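Local atomic coordinates of glycoside hydrolase family protein (Novosphingobium sp. PP1Y, PDB entry 6Q2F), a protein that hydrolyses alpha-L-rhamnosides, probably releasing terminal rhamnose from glycoconjugates as a glycoside hydrolase of the alpha-L-rhamnosidase family. Residues L532-G537 / R548-Y553. Sequence-based numbering, arbitrary orientation.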
# COMPACT_ATOMS: atom_id res chain seq x y z
N LEU A 532 22.97 21.21 10.49
CA LEU A 532 23.13 19.85 10.98
C LEU A 532 22.95 19.69 12.49
O LEU A 532 22.39 18.66 12.90
CB LEU A 532 24.50 19.29 10.57
CG LEU A 532 24.72 19.20 9.05
CD1 LEU A 532 26.07 18.59 8.75
CD2 LEU A 532 23.61 18.41 8.39
N PRO A 533 23.38 20.63 13.36
CA PRO A 533 23.18 20.40 14.80
C PRO A 533 21.74 20.18 15.19
O PRO A 533 21.48 19.52 16.21
CB PRO A 533 23.76 21.68 15.43
CG PRO A 533 24.78 22.13 14.46
CD PRO A 533 24.17 21.85 13.12
N ALA A 534 20.79 20.71 14.41
CA ALA A 534 19.37 20.44 14.68
C ALA A 534 19.05 18.96 14.60
O ALA A 534 18.15 18.48 15.30
CB ALA A 534 18.50 21.23 13.69
N LEU A 535 19.74 18.23 13.72
CA LEU A 535 19.52 16.79 13.62
C LEU A 535 19.89 16.05 14.89
O LEU A 535 19.48 14.90 15.08
CB LEU A 535 20.33 16.21 12.46
CG LEU A 535 19.97 16.69 11.06
CD1 LEU A 535 21.11 16.41 10.11
CD2 LEU A 535 18.70 15.96 10.61
N THR A 536 20.68 16.69 15.77
CA THR A 536 21.09 16.09 17.03
C THR A 536 20.40 16.71 18.24
O THR A 536 20.76 16.37 19.37
CB THR A 536 22.61 16.20 17.20
OG1 THR A 536 22.94 17.55 17.53
CG2 THR A 536 23.32 15.81 15.92
N GLY A 537 19.44 17.61 18.04
CA GLY A 537 18.72 18.23 19.12
C GLY A 537 19.07 19.67 19.39
O GLY A 537 18.33 20.35 20.10
N ARG A 548 11.85 24.00 9.80
CA ARG A 548 11.85 24.02 8.35
C ARG A 548 13.09 23.35 7.79
O ARG A 548 13.02 22.64 6.78
CB ARG A 548 11.71 25.44 7.82
CG ARG A 548 10.33 26.00 8.04
CD ARG A 548 10.25 27.45 7.64
NE ARG A 548 8.92 27.97 7.93
CZ ARG A 548 8.49 29.17 7.57
NH1 ARG A 548 9.27 30.01 6.90
NH2 ARG A 548 7.26 29.51 7.89
N PHE A 549 14.24 23.53 8.44
CA PHE A 549 15.41 22.79 7.98
C PHE A 549 15.16 21.29 8.06
O PHE A 549 15.50 20.55 7.13
CB PHE A 549 16.66 23.12 8.77
CG PHE A 549 17.72 22.07 8.62
CD1 PHE A 549 18.37 21.90 7.41
CD2 PHE A 549 18.01 21.21 9.66
CE1 PHE A 549 19.33 20.92 7.25
CE2 PHE A 549 18.97 20.22 9.51
CZ PHE A 549 19.63 20.07 8.30
N LEU A 550 14.60 20.83 9.17
CA LEU A 550 14.37 19.40 9.32
C LEU A 550 13.38 18.90 8.28
O LEU A 550 13.59 17.84 7.67
CB LEU A 550 13.92 19.08 10.75
CG LEU A 550 15.02 19.48 11.76
CD1 LEU A 550 14.51 19.56 13.20
CD2 LEU A 550 16.22 18.55 11.66
N TYR A 551 12.31 19.67 8.02
CA TYR A 551 11.42 19.38 6.90
C TYR A 551 12.21 19.23 5.60
O TYR A 551 12.01 18.27 4.84
CB TYR A 551 10.37 20.48 6.74
CG TYR A 551 9.55 20.37 5.45
CD1 TYR A 551 9.98 20.98 4.28
CD2 TYR A 551 8.37 19.63 5.41
CE1 TYR A 551 9.26 20.87 3.09
CE2 TYR A 551 7.63 19.52 4.22
CZ TYR A 551 8.09 20.13 3.07
OH TYR A 551 7.37 20.04 1.88
N ASP A 552 13.09 20.19 5.31
CA ASP A 552 13.92 20.13 4.11
C ASP A 552 14.82 18.90 4.11
O ASP A 552 15.08 18.31 3.05
CB ASP A 552 14.78 21.41 4.00
CG ASP A 552 13.97 22.63 3.59
OD1 ASP A 552 12.88 22.42 2.99
OD2 ASP A 552 14.41 23.77 3.86
N TYR A 553 15.31 18.52 5.28
CA TYR A 553 16.16 17.34 5.36
C TYR A 553 15.35 16.08 5.08
O TYR A 553 15.75 15.24 4.27
CB TYR A 553 16.84 17.28 6.73
CG TYR A 553 17.97 16.29 6.80
CD1 TYR A 553 19.27 16.67 6.47
CD2 TYR A 553 17.75 14.98 7.20
CE1 TYR A 553 20.31 15.77 6.55
CE2 TYR A 553 18.78 14.06 7.26
CZ TYR A 553 20.07 14.47 6.94
OH TYR A 553 21.11 13.57 7.01
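Leu535 and Leu550 mark the nearest approach of the two backbones, their CA atoms 7.2 Å apart, where 532-537, helical in backbone angles over 532-535, lies against 548-553, part of the longer helix 543-575. At that spacing the union is made by side chains; the six residues that touch are all buried and meet almost wholly through apolar side-chain atoms. Leu535 is the central piece. Its CG stands anti to its own carbonyl carbon (chi1 -64°), beside the backbone N, and with chi2 extended both methyls reach the Tyr553 ring; the Leu535 and Tyr553 side chains cross at about a right angle. Leu535 CD2 sits over one face of the Tyr553 ring, 3.8 Å from its centroid and 15° off the normal, a clear CH-pi contact; Leu535 CD1 touches Tyr553 CE1, 3.7 Å away. Leu535 CD2 also meets Leu550 CD2 at 3.7 Å, the two leucines sliding past one another in opposite directions.

Phe549 is used differently: Leu535 CG lies at its edge, near the ring plane, 4.0 Å from CE2. Ala534 CB touches Phe549 CD2 and Leu550 CD2, 4.1 Å from each. Leu532 approaches the far end of the phenylalanine, its CD2 4.3 Å from Phe549 CZ. The contact exemplifies a connecting segment folding back onto the helix it leads into, for 532-537 belongs to the loop joining helices 516-524 and 543-575, within the alpha-L-rhamnosidase family region. On its other flank this loop meets a beta-sheet, with Leu532 and Pro533 touching strands 206-217 and 436-447. Phe549 also meets the rings of Trp531 and Phe520, while the hydroxyl of Tyr553 is hydrogen-bonded to the carbonyl oxygen of Asn511. Within 532-537 itself, Pro533 O accepts hydrogen bonds from Thr536 N and, at 2.8 Å, from Thr536 OG1.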